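3-oxoacyl-(Acyl-carrier protein) synthase (Burkholderia xenovorans, PDB 4EFI) probably acts as a 3-oxoacyl-[acyl-carrier-protein] synthase of the KAS III type, an acyltransferase of the thiolase superfamily that condenses acyl groups with carrier-protein-bound malonyl units. Local coordinates at residues Gly21-Val26 / Glu75-Gly80; Trp83-Ile88 / Glu112-Ala117; Arg149-Val154 / Met179-Thr184. One frame throughout, in Å; residues are numbered along the deposited sequence. Where two conformers were deposited one is given.

Contact 1: residues Gly21-Val26 / Glu75-Gly80; sequences GVVSCV and EKLLAG
Helix-on-sheet packing of the thiolase-type fold brings strand residues 21-26 against the helical residues 75-80, with Val23 and Leu77 facing each other at the closest point of the two backbones. The short axes approach to 7.9 Å and run roughly antiparallel, at 149°, so the helix lies aslant on the strand. Val23 meets two consecutive residues of the helix with its two methyls. Its CG2 presses on the helix backbone at 3.7 Å from Leu77 CA, and the two side chains slide past each other in opposite directions, Val23 CG2 3.8 Å from Leu77 CB. The other methyl, CG1, rests 4.0 Å from Lys76 CG, and there the side chains cross at about a right angle. Lys76 contributes only the root of its aliphatic chain: the bend at chi2 (71°) carries the remainder away from the strand, leaving the methylenes CB and CG to close the edge of the contact. Leu77 reaches further along the strand. With its CG anti to the backbone N (chi1 174°), CD1 is laid over the peptide between Gly21 and Val22, 3.6 Å from Gly21 C and 3.8 Å from Val22 N. At Gly21 there is no side chain between this methyl and the main chain, and the leucine can settle directly on the peptide. The segments meet by van der Waals packing alone, methyl on methylene and methyl on peptide. Leu77 also leans on Met179 of the adjoining strand 176-184, and Val23 is further packed by Ala73, one turn earlier on helix 66-81. Val22 and Ser24 point to the other face of the sheet, where helix 305-313 packs through Pro307 and Leu308 and Ser24 OG is hydrogen-bonded to Thr311 OG1.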
ATOM      1  N   GLY A  21      14.350  -2.942   6.927  1.00 11.96           N
ATOM      2  CA  GLY A  21      14.260  -1.487   6.875  1.00 12.28           C
ATOM      3  C   GLY A  21      13.138  -1.073   5.958  1.00 11.95           C
ATOM      4  O   GLY A  21      12.750  -1.867   5.078  1.00 12.53           O
ATOM      5  N   VAL A  22      12.611   0.133   6.145  1.00 12.42           N
ATOM      6  CA  VAL A  22      11.541   0.663   5.292  1.00 11.82           C
ATOM      7  C   VAL A  22      11.747   2.177   5.147  1.00 11.41           C
ATOM      8  O   VAL A  22      11.946   2.876   6.140  1.00 12.40           O
ATOM      9  CB  VAL A  22      10.136   0.457   5.906  1.00 12.69           C
ATOM     10  CG1 VAL A  22       9.044   0.895   4.918  1.00 14.25           C
ATOM     11  CG2 VAL A  22       9.902  -0.969   6.359  1.00 16.37           C
ATOM     12  N   VAL A  23      11.763   2.673   3.915  1.00 10.74           N
ATOM     13  CA  VAL A  23      11.774   4.112   3.687  1.00 11.28           C
ATOM     14  C   VAL A  23      10.621   4.494   2.751  1.00 10.18           C
ATOM     15  O   VAL A  23      10.371   3.805   1.736  1.00 11.54           O
ATOM     16  CB  VAL A  23      13.101   4.595   3.075  1.00 12.19           C
ATOM     17  CG1 VAL A  23      13.059   6.075   2.730  1.00 12.11           C
ATOM     18  CG2 VAL A  23      14.249   4.314   4.028  1.00 13.38           C
ATOM     19  N   SER A  24       9.967   5.603   3.049  1.00 10.06           N
ATOM     20  CA  SER A  24       8.928   6.169   2.185  1.00 10.21           C
ATOM     21  C   SER A  24       9.424   7.479   1.620  1.00 11.75           C
ATOM     22  O   SER A  24      10.111   8.234   2.327  1.00 12.83           O
ATOM     23  CB  SER A  24       7.649   6.438   2.968  1.00 11.92           C
ATOM     24  OG  SER A  24       7.134   5.262   3.561  1.00 13.75           O
ATOM     25  N   CYS A  25       9.033   7.782   0.394  1.00 10.71           N
ATOM     26  CA  CYS A  25       9.311   9.067  -0.244  1.00 11.10           C
ATOM     27  C   CYS A  25       8.003   9.628  -0.784  1.00 11.59           C
ATOM     28  O   CYS A  25       7.279   8.970  -1.558  1.00 12.62           O
ATOM     29  CB  CYS A  25      10.311   8.908  -1.394  1.00 11.53           C
ATOM     30  SG  CYS A  25      10.687  10.471  -2.236  1.00 13.72           S
ATOM     31  N   VAL A  26       7.676  10.846  -0.384  1.00 11.31           N
ATOM     32  CA  VAL A  26       6.481  11.543  -0.841  1.00 11.97           C
ATOM     33  C   VAL A  26       6.858  12.780  -1.652  1.00 12.20           C
ATOM     34  O   VAL A  26       7.906  13.382  -1.435  1.00 13.00           O
ATOM     35  CB  VAL A  26       5.558  11.958   0.325  1.00 12.19           C
ATOM     36  CG1 VAL A  26       5.025  10.735   1.009  1.00 13.88           C
ATOM     37  CG2 VAL A  26       6.275  12.895   1.340  1.00 14.51           C
ATOM     38  N   GLU A  75      17.314   4.519  -2.593  1.00 13.04           N
ATOM     39  CA  GLU A  75      18.643   5.089  -2.359  1.00 13.56           C
ATOM     40  C   GLU A  75      18.867   5.372  -0.900  1.00 12.47           C
ATOM     41  O   GLU A  75      19.934   5.065  -0.349  1.00 13.43           O
ATOM     42  CB  GLU A  75      18.817   6.364  -3.189  1.00 14.05           C
ATOM     43  CG  GLU A  75      18.920   6.036  -4.686  1.00 18.67           C
ATOM     44  CD  GLU A  75      18.841   7.230  -5.618  1.00 27.67           C
ATOM     45  OE1 GLU A  75      18.173   8.231  -5.293  1.00 27.02           O
ATOM     46  OE2 GLU A  75      19.440   7.124  -6.709  1.00 34.94           O
ATOM     47  N   LYS A  76      17.883   5.967  -0.246  1.00 12.97           N
ATOM     48  CA  LYS A  76      18.001   6.286   1.163  1.00 14.01           C
ATOM     49  C   LYS A  76      18.067   5.013   2.008  1.00 12.13           C
ATOM     50  O   LYS A  76      18.856   4.921   2.954  1.00 13.76           O
ATOM     51  CB  LYS A  76      16.820   7.178   1.583  1.00 15.09           C
ATOM     52  CG  LYS A  76      16.776   7.574   3.030  1.00 15.52           C
ATOM     53  CD  LYS A  76      17.861   8.560   3.379  1.00 19.41           C
ATOM     54  CE  LYS A  76      17.680   9.077   4.795  1.00 24.76           C
ATOM     55  NZ  LYS A  76      18.597  10.230   5.058  1.00 28.90           N
ATOM     56  N   LEU A  77      17.246   4.029   1.665  1.00 11.97           N
ATOM     57  CA  LEU A  77      17.226   2.764   2.381  1.00 13.09           C
ATOM     58  C   LEU A  77      18.562   2.023   2.283  1.00 12.86           C
ATOM     59  O   LEU A  77      19.120   1.572   3.288  1.00 13.72           O
ATOM     60  CB  LEU A  77      16.112   1.894   1.817  1.00 12.93           C
ATOM     61  CG  LEU A  77      15.988   0.456   2.328  1.00 13.16           C
ATOM     62  CD1 LEU A  77      15.572   0.394   3.783  1.00 13.70           C
ATOM     63  CD2 LEU A  77      14.991  -0.327   1.467  1.00 13.06           C
ATOM     64  N   LEU A  78      19.073   1.892   1.064  1.00 12.90           N
ATOM     65  CA  LEU A  78      20.332   1.193   0.857  1.00 13.82           C
ATOM     66  C   LEU A  78      21.480   1.906   1.564  1.00 14.67           C
ATOM     67  O   LEU A  78      22.367   1.259   2.137  1.00 14.63           O
ATOM     68  CB  LEU A  78      20.652   1.038  -0.632  1.00 12.81           C
ATOM     69  CG  LEU A  78      19.719   0.098  -1.399  1.00 13.54           C
ATOM     70  CD1 LEU A  78      19.924   0.235  -2.884  1.00 14.97           C
ATOM     71  CD2 LEU A  78      19.879  -1.353  -0.958  1.00 14.73           C
ATOM     72  N   ALA A  79      21.505   3.233   1.501  1.00 14.01           N
ATOM     73  CA  ALA A  79      22.548   3.990   2.186  1.00 13.84           C
ATOM     74  C   ALA A  79      22.463   3.781   3.676  1.00 14.56           C
ATOM     75  O   ALA A  79      23.480   3.634   4.335  1.00 16.14           O
ATOM     76  CB  ALA A  79      22.430   5.464   1.851  1.00 15.90           C
ATOM     77  N   GLY A  80      21.265   3.821   4.238  1.00 14.46           N
ATOM     78  CA  GLY A  80      21.096   3.603   5.662  1.00 14.34           C
ATOM     79  C   GLY A  80      21.525   2.227   6.122  1.00 14.67           C
ATOM     80  O   GLY A  80      22.158   2.073   7.161  1.00 17.11           O
TER

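Contact 2: residues Trp83-Ile88 / Glu112-Ala117; sequences WQADSI and ELDLPA
Ala85 and Leu115 bring the two backbones to a CA-CA separation of 5.1 Å, with Asp86 and Pro116 following at 5.5 Å. Both segments are helix-to-strand connections of the thiolase-type fold: residues 83-88 lead from helix 66-81 to strand 90-94 through a 3-10 turn at 85-87, and residues 112-117 lead from helix 105-112 to strand 120-124. The helix 105-112 ends in a Schellman motif, with Asp114 at positive phi (63°), and the chain then passes alongside the 3-10 turn. The methyl of Ala85 abuts this reversal, its CB 3.3 Å from Asp114 O and close also to the carbonyl of Leu113. Leu115 turns its end toward the turn: CD2 lies 3.8 Å from Ile88 CG1, and its other methyl, CD1, approaches Ile88 CG2, so the two branched chains cross at a slant with both leucine methyls engaged. The torsion of Leu115 about chi1 (-48°) sets CG anti to the carbonyl carbon and swings these methyls to that place. Farther out, the CD-CG edge of Pro116 is directed into a group of backbone oxygens: Pro116 CD comes to 3.3 Å from Ala85 O, and CG lies between the oxygens of Ile88 and Asp86. The 3-10 turn is held from within, since Gln84 O accepts bonds from both Ser87 N and Ser87 OG. Ile88 packs in addition on Leu78 of helix 66-81. Toward the solvent-facing side, the methylene of Asp114 flanks the alanine, its CB 4.1 Å from Ala85 CB.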
ATOM      1  N   TRP A  83      23.893  -1.536   2.496  1.00 14.98           N
ATOM      2  CA  TRP A  83      23.866  -2.655   1.570  1.00 14.88           C
ATOM      3  C   TRP A  83      24.462  -2.238   0.229  1.00 15.49           C
ATOM      4  O   TRP A  83      24.000  -1.261  -0.378  1.00 17.47           O
ATOM      5  CB  TRP A  83      22.425  -3.104   1.355  1.00 15.34           C
ATOM      6  CG  TRP A  83      21.846  -3.920   2.466  1.00 15.16           C
ATOM      7  CD1 TRP A  83      22.389  -4.161   3.676  1.00 15.07           C
ATOM      8  CD2 TRP A  83      20.592  -4.613   2.439  1.00 13.86           C
ATOM      9  NE1 TRP A  83      21.563  -4.968   4.422  1.00 15.27           N
ATOM     10  CE2 TRP A  83      20.446  -5.255   3.677  1.00 13.88           C
ATOM     11  CE3 TRP A  83      19.581  -4.748   1.486  1.00 14.55           C
ATOM     12  CZ2 TRP A  83      19.323  -6.036   3.992  1.00 15.72           C
ATOM     13  CZ3 TRP A  83      18.470  -5.534   1.801  1.00 13.46           C
ATOM     14  CH2 TRP A  83      18.357  -6.167   3.033  1.00 14.18           C
ATOM     15  N   GLN A  84      25.421  -3.003  -0.269  1.00 14.06           N
ATOM     16  CA  GLN A  84      25.997  -2.731  -1.576  1.00 14.34           C
ATOM     17  C   GLN A  84      25.042  -3.162  -2.675  1.00 15.21           C
ATOM     18  O   GLN A  84      24.331  -4.168  -2.546  1.00 15.42           O
ATOM     19  CB  GLN A  84      27.339  -3.439  -1.738  1.00 14.72           C
ATOM     20  CG  GLN A  84      28.350  -3.137  -0.622  1.00 14.31           C
ATOM     21  CD  GLN A  84      28.518  -1.665  -0.431  1.00 17.41           C
ATOM     22  OE1 GLN A  84      28.797  -0.935  -1.388  1.00 20.57           O
ATOM     23  NE2 GLN A  84      28.324  -1.196   0.788  1.00 17.93           N
ATOM     24  N   ALA A  85      25.038  -2.432  -3.775  1.00 15.92           N
ATOM     25  CA  ALA A  85      24.110  -2.731  -4.875  1.00 14.10           C
ATOM     26  C   ALA A  85      24.276  -4.156  -5.400  1.00 16.23           C
ATOM     27  O   ALA A  85      23.305  -4.797  -5.800  1.00 15.93           O
ATOM     28  CB  ALA A  85      24.333  -1.721  -5.989  1.00 17.71           C
ATOM     29  N   ASP A  86      25.487  -4.681  -5.397  1.00 16.71           N
ATOM     30  CA  ASP A  86      25.749  -6.001  -5.932  1.00 15.98           C
ATOM     31  C   ASP A  86      25.171  -7.132  -5.090  1.00 16.67           C
ATOM     32  O   ASP A  86      25.196  -8.288  -5.504  1.00 18.83           O
ATOM     33  CB  ASP A  86      27.252  -6.235  -6.178  1.00 20.34           C
ATOM     34  CG  ASP A  86      28.104  -6.125  -4.921  1.00 24.26           C
ATOM     35  OD1 ASP A  86      27.585  -6.061  -3.791  1.00 25.65           O
ATOM     36  OD2 ASP A  86      29.347  -6.119  -5.083  1.00 33.02           O
ATOM     37  N   SER A  87      24.624  -6.793  -3.929  1.00 14.89           N
ATOM     38  CA  SER A  87      24.094  -7.801  -3.009  1.00 14.80           C
ATOM     39  C   SER A  87      22.574  -8.007  -3.142  1.00 14.61           C
ATOM     40  O   SER A  87      21.996  -8.844  -2.446  1.00 14.95           O
ATOM     41  CB  SER A  87      24.397  -7.421  -1.552  1.00 16.17           C
ATOM     42  OG  SER A  87      23.552  -6.377  -1.093  1.00 15.52           O
ATOM     43  N   ILE A  88      21.913  -7.240  -4.000  1.00 12.86           N
ATOM     44  CA  ILE A  88      20.466  -7.344  -4.115  1.00 13.29           C
ATOM     45  C   ILE A  88      20.064  -8.445  -5.098  1.00 13.35           C
ATOM     46  O   ILE A  88      20.486  -8.451  -6.250  1.00 13.17           O
ATOM     47  CB  ILE A  88      19.818  -5.996  -4.527  1.00 14.21           C
ATOM     48  CG1 ILE A  88      20.282  -4.862  -3.591  1.00 14.08           C
ATOM     49  CG2 ILE A  88      18.318  -6.110  -4.575  1.00 13.78           C
ATOM     50  CD1 ILE A  88      20.056  -5.117  -2.104  1.00 14.66           C
ATOM     51  N   GLU A 112      18.823   1.893 -12.449  1.00 14.37           N
ATOM     52  CA  GLU A 112      19.076   3.172 -11.769  1.00 13.51           C
ATOM     53  C   GLU A 112      19.714   2.954 -10.400  1.00 14.88           C
ATOM     54  O   GLU A 112      20.459   3.814  -9.927  1.00 17.26           O
ATOM     55  CB  GLU A 112      17.783   3.980 -11.643  1.00 14.72           C
ATOM     56  CG  GLU A 112      17.303   4.550 -12.977  1.00 16.15           C
ATOM     57  CD  GLU A 112      16.008   5.365 -12.911  1.00 17.12           C
ATOM     58  OE1 GLU A 112      15.264   5.278 -11.911  1.00 18.94           O
ATOM     59  OE2 GLU A 112      15.738   6.084 -13.900  1.00 22.17           O
ATOM     60  N   LEU A 113      19.434   1.813  -9.769  1.00 14.12           N
ATOM     61  CA  LEU A 113      20.045   1.464  -8.480  1.00 13.31           C
ATOM     62  C   LEU A 113      21.311   0.633  -8.635  1.00 13.42           C
ATOM     63  O   LEU A 113      21.911   0.232  -7.636  1.00 15.37           O
ATOM     64  CB  LEU A 113      19.037   0.741  -7.579  1.00 13.30           C
ATOM     65  CG  LEU A 113      17.836   1.584  -7.165  1.00 14.26           C
ATOM     66  CD1 LEU A 113      16.808   0.730  -6.473  1.00 15.69           C
ATOM     67  CD2 LEU A 113      18.263   2.753  -6.277  1.00 16.50           C
ATOM     68  N   ASP A 114      21.743   0.378  -9.871  1.00 13.74           N
ATOM     69  CA  ASP A 114      22.987  -0.368 -10.151  1.00 14.51           C
ATOM     70  C   ASP A 114      22.935  -1.800  -9.629  1.00 15.06           C
ATOM     71  O   ASP A 114      23.967  -2.350  -9.242  1.00 15.08           O
ATOM     72  CB  ASP A 114      24.239   0.341  -9.580  1.00 15.83           C
ATOM     73  CG  ASP A 114      25.545  -0.250 -10.097  1.00 22.03           C
ATOM     74  OD1 ASP A 114      25.585  -0.691 -11.268  1.00 22.31           O
ATOM     75  OD2 ASP A 114      26.548  -0.263  -9.329  1.00 23.48           O
ATOM     76  N   LEU A 115      21.766  -2.425  -9.651  1.00 14.13           N
ATOM     77  CA  LEU A 115      21.635  -3.803  -9.199  1.00 14.06           C
ATOM     78  C   LEU A 115      22.186  -4.744 -10.265  1.00 14.23           C
ATOM     79  O   LEU A 115      22.235  -4.399 -11.449  1.00 16.01           O
ATOM     80  CB  LEU A 115      20.168  -4.110  -8.863  1.00 15.24           C
ATOM     81  CG  LEU A 115      19.486  -3.050  -7.984  1.00 14.37           C
ATOM     82  CD1 LEU A 115      18.059  -3.473  -7.589  1.00 15.75           C
ATOM     83  CD2 LEU A 115      20.321  -2.743  -6.739  1.00 15.51           C
ATOM     84  N   PRO A 116      22.592  -5.954  -9.860  1.00 14.25           N
ATOM     85  CA  PRO A 116      23.286  -6.824 -10.810  1.00 14.15           C
ATOM     86  C   PRO A 116      22.357  -7.543 -11.782  1.00 13.91           C
ATOM     87  O   PRO A 116      21.132  -7.553 -11.614  1.00 13.37           O
ATOM     88  CB  PRO A 116      23.996  -7.834  -9.911  1.00 17.75           C
ATOM     89  CG  PRO A 116      23.202  -7.854  -8.653  1.00 21.76           C
ATOM     90  CD  PRO A 116      22.568  -6.506  -8.493  1.00 15.70           C
ATOM     91  N   ALA A 117      22.957  -8.135 -12.804  1.00 13.34           N
ATOM     92  CA  ALA A 117      22.204  -8.886 -13.799  1.00 13.54           C
ATOM     93  C   ALA A 117      21.455 -10.067 -13.212  1.00 14.20           C
ATOM     94  O   ALA A 117      20.467 -10.514 -13.784  1.00 14.92           O
ATOM     95  CB  ALA A 117      23.150  -9.347 -14.883  1.00 16.08           C
TER

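Contact 3: residues Arg149-Val154 / Met179-Thr184; sequences RVLLAV and MTALET
Arg149 takes hold of Glu183 side-on, NE and NH2 both donating to the single oxygen OE2. The NE bond is the shorter and straighter, 2.8 Å to Glu183 OE2 with 159° at the hydrogen, against 3.1 Å and 139° for NH2. OE2 lies in the guanidinium plane, yet the carboxylate is turned 53° to that plane; both nitrogens therefore reach OE2 from the same face of the carboxylate, NE steeply out of its plane and NH2 less so, on the syn side. Arginine and glutamate run side by side in the same direction, Arg149 extended from CG to NE. Behind this salt bridge the main chains pair antiparallel, in the mixed sheet that also holds strands 17-26 and 90-94, one of the two sheets of the thiolase-type fold. Val150 with Leu182 and Leu152 with Thr180 are the hydrogen-bonded pairs, each joined by two N-H...O bonds; Leu152 N to Thr180 O is 2.8 Å. Leu151-Ala181 lies between them, and Arg149-Glu183 and Ala153-Met179 flank them, as non-hydrogen-bonded pairs. On the face of Leu151 and Ala153, Met179 bends at chi2 and chi3 so that SD sits 3.6 Å from Ala153 CB and 3.8 Å from Leu151 CB; Cys70 of helix 66-81 packs on Ala153. On the other face Leu152 and Leu182 cross at about a right angle, their CD1 atoms 3.9 Å apart, under Leu135 and Ile142 of helix 130-143. Thr180 OG1 is hydrogen-bonded to Tyr131 OH and also lies 2.7 Å from a water that donates to Leu152 O. Farther out, the Arg149 guanidinium makes a cation-pi contact with Trp83 and gives NH1 to Ser87 OG, partners that would help fix its rotation, while Asp89 OD2 accepts from Arg149 N.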
ATOM      1  N   ARG A 149      18.632 -11.193  -0.167  1.00 12.75           N
ATOM      2  CA  ARG A 149      18.205  -9.805   0.020  1.00 12.57           C
ATOM      3  C   ARG A 149      17.244  -9.435  -1.102  1.00 11.61           C
ATOM      4  O   ARG A 149      17.536  -9.618  -2.274  1.00 12.26           O
ATOM      5  CB  ARG A 149      19.405  -8.839   0.041  1.00 12.78           C
ATOM      6  CG  ARG A 149      20.244  -8.973   1.260  1.00 12.24           C
ATOM      7  CD  ARG A 149      21.410  -7.994   1.251  1.00 14.10           C
ATOM      8  NE  ARG A 149      22.152  -8.044   2.508  1.00 14.68           N
ATOM      9  CZ  ARG A 149      23.327  -7.469   2.721  1.00 16.17           C
ATOM     10  NH1 ARG A 149      23.915  -6.801   1.753  1.00 16.71           N
ATOM     11  NH2 ARG A 149      23.904  -7.574   3.909  1.00 17.83           N
ATOM     12  N   VAL A 150      16.092  -8.892  -0.714  1.00 11.80           N
ATOM     13  CA  VAL A 150      14.999  -8.540  -1.618  1.00 10.76           C
ATOM     14  C   VAL A 150      14.580  -7.105  -1.333  1.00 12.64           C
ATOM     15  O   VAL A 150      14.457  -6.716  -0.164  1.00 12.06           O
ATOM     16  CB  VAL A 150      13.786  -9.484  -1.458  1.00 12.21           C
ATOM     17  CG1 VAL A 150      12.614  -9.040  -2.331  1.00 12.49           C
ATOM     18  CG2 VAL A 150      14.189 -10.922  -1.791  1.00 13.13           C
ATOM     19  N   LEU A 151      14.375  -6.330  -2.394  1.00 11.16           N
ATOM     20  CA  LEU A 151      13.783  -4.997  -2.301  1.00 11.25           C
ATOM     21  C   LEU A 151      12.356  -5.022  -2.839  1.00 10.59           C
ATOM     22  O   LEU A 151      12.095  -5.523  -3.934  1.00 12.37           O
ATOM     23  CB  LEU A 151      14.604  -3.977  -3.102  1.00 11.78           C
ATOM     24  CG  LEU A 151      16.023  -3.746  -2.572  1.00 11.24           C
ATOM     25  CD1 LEU A 151      16.707  -2.696  -3.433  1.00 13.67           C
ATOM     26  CD2 LEU A 151      15.998  -3.290  -1.127  1.00 14.07           C
ATOM     27  N   LEU A 152      11.434  -4.477  -2.036  1.00 10.60           N
ATOM     28  CA  LEU A 152      10.055  -4.316  -2.434  1.00 10.97           C
ATOM     29  C   LEU A 152       9.788  -2.849  -2.654  1.00 10.54           C
ATOM     30  O   LEU A 152       9.770  -2.058  -1.702  1.00 11.06           O
ATOM     31  CB  LEU A 152       9.090  -4.851  -1.371  1.00 11.99           C
ATOM     32  CG  LEU A 152       9.332  -6.258  -0.853  1.00 12.20           C
ATOM     33  CD1 LEU A 152       8.372  -6.529   0.292  1.00 13.77           C
ATOM     34  CD2 LEU A 152       9.195  -7.283  -1.952  1.00 13.83           C
ATOM     35  N   ALA A 153       9.590  -2.490  -3.915  1.00 10.60           N
ATOM     36  CA  ALA A 153       9.304  -1.120  -4.317  1.00 10.85           C
ATOM     37  C   ALA A 153       7.800  -1.027  -4.497  1.00 11.34           C
ATOM     38  O   ALA A 153       7.242  -1.577  -5.452  1.00 11.80           O
ATOM     39  CB  ALA A 153      10.023  -0.815  -5.624  1.00 11.00           C
ATOM     40  N   VAL A 154       7.100  -0.403  -3.548  1.00 10.70           N
ATOM     41  CA  VAL A 154       5.650  -0.409  -3.509  1.00 11.19           C
ATOM     42  C   VAL A 154       5.205   1.053  -3.504  1.00 11.90           C
ATOM     43  O   VAL A 154       5.517   1.808  -2.571  1.00 12.11           O
ATOM     44  CB  VAL A 154       5.111  -1.171  -2.292  1.00 12.39           C
ATOM     45  CG1 VAL A 154       3.566  -1.157  -2.301  1.00 12.93           C
ATOM     46  CG2 VAL A 154       5.675  -2.589  -2.285  1.00 11.72           C
ATOM     47  N   MET A 179      10.211   1.819  -0.309  1.00 11.00           N
ATOM     48  CA  MET A 179      11.091   0.681  -0.495  1.00 10.91           C
ATOM     49  C   MET A 179      11.250  -0.039   0.835  1.00 11.11           C
ATOM     50  O   MET A 179      11.580   0.594   1.831  1.00 12.24           O
ATOM     51  CB  MET A 179      12.459   1.107  -1.067  1.00 12.49           C
ATOM     52  CG  MET A 179      13.270  -0.077  -1.599  1.00 11.73           C
ATOM     53  SD  MET A 179      12.641  -0.680  -3.198  1.00 12.02           S
ATOM     54  CE  MET A 179      13.446   0.457  -4.307  1.00 12.83           C
ATOM     55  N   THR A 180      11.035  -1.351   0.818  1.00 10.56           N
ATOM     56  CA  THR A 180      11.189  -2.230   1.973  1.00 12.28           C
ATOM     57  C   THR A 180      12.285  -3.231   1.671  1.00 11.89           C
ATOM     58  O   THR A 180      12.315  -3.823   0.577  1.00 12.21           O
ATOM     59  CB  THR A 180       9.876  -3.001   2.262  1.00 12.43           C
ATOM     60  OG1 THR A 180       8.841  -2.067   2.592  1.00 12.02           O
ATOM     61  CG2 THR A 180      10.035  -3.986   3.435  1.00 13.15           C
ATOM     62  N   ALA A 181      13.200  -3.416   2.618  1.00 11.49           N
ATOM     63  CA  ALA A 181      14.292  -4.387   2.498  1.00 12.45           C
ATOM     64  C   ALA A 181      13.916  -5.624   3.275  1.00 11.88           C
ATOM     65  O   ALA A 181      13.493  -5.529   4.424  1.00 12.56           O
ATOM     66  CB  ALA A 181      15.579  -3.814   3.088  1.00 13.28           C
ATOM     67  N   LEU A 182      14.109  -6.780   2.656  1.00 11.88           N
ATOM     68  CA  LEU A 182      13.950  -8.070   3.307  1.00 12.25           C
ATOM     69  C   LEU A 182      15.278  -8.802   3.276  1.00 12.83           C
ATOM     70  O   LEU A 182      15.999  -8.731   2.297  1.00 12.73           O
ATOM     71  CB  LEU A 182      12.922  -8.946   2.590  1.00 12.02           C
ATOM     72  CG  LEU A 182      11.551  -8.365   2.351  1.00 11.29           C
ATOM     73  CD1 LEU A 182      10.725  -9.405   1.606  1.00 13.96           C
ATOM     74  CD2 LEU A 182      10.864  -7.974   3.660  1.00 13.39           C
ATOM     75  N   GLU A 183      15.582  -9.541   4.338  1.00 13.24           N
ATOM     76  CA  GLU A 183      16.833 -10.303   4.420  1.00 13.94           C
ATOM     77  C   GLU A 183      16.629 -11.650   5.105  1.00 14.54           C
ATOM     78  O   GLU A 183      15.788 -11.801   5.987  1.00 14.70           O
ATOM     79  CB  GLU A 183      17.924  -9.517   5.178  1.00 15.18           C
ATOM     80  CG  GLU A 183      19.333 -10.115   5.029  1.00 15.27           C
ATOM     81  CD  GLU A 183      20.448  -9.251   5.589  1.00 16.01           C
ATOM     82  OE1 GLU A 183      20.223  -8.575   6.610  1.00 17.58           O
ATOM     83  OE2 GLU A 183      21.551  -9.280   4.998  1.00 16.19           O
ATOM     84  N   THR A 184      17.413 -12.631   4.692  0.69 15.03           N
ATOM     85  CA  THR A 184      17.504 -13.895   5.386  0.69 17.11           C
ATOM     86  C   THR A 184      17.746 -13.642   6.890  0.69 17.92           C
ATOM     87  O   THR A 184      18.513 -12.746   7.276  0.69 18.95           O
ATOM     88  CB  THR A 184      18.601 -14.781   4.700  0.69 20.64           C
ATOM     89  OG1 THR A 184      18.734 -16.035   5.374  0.69 25.35           O
ATOM     90  CG2 THR A 184      19.926 -14.077   4.649  0.69 19.86           C
TER
HETATM   91  O   HOH W   1       7.871  -1.101   0.225  1.00 11.08           O

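How the contacts relate
Contacts 1 and 3 belong to the buried core and share one sheet, since strands 17-26 and 176-184 are neighbours in it, whereas contact 2 lies farther out, partly exposed, among connecting loops. The chemistry follows: contact 3 combines main-chain pairing with a salt bridge at its more open end, contact 1 is van der Waals packing of a helix on the same sheet, with an exposed lysine at its edge, and contact 2 sets methyls and a proline ring against backbone carbonyls. Helix 66-81 ties all three together: it lies on the sheet, leads into the loop of contact 2 and packs Glu75 against Leu113, while Trp83 of that loop touches Ala181 of contact 3.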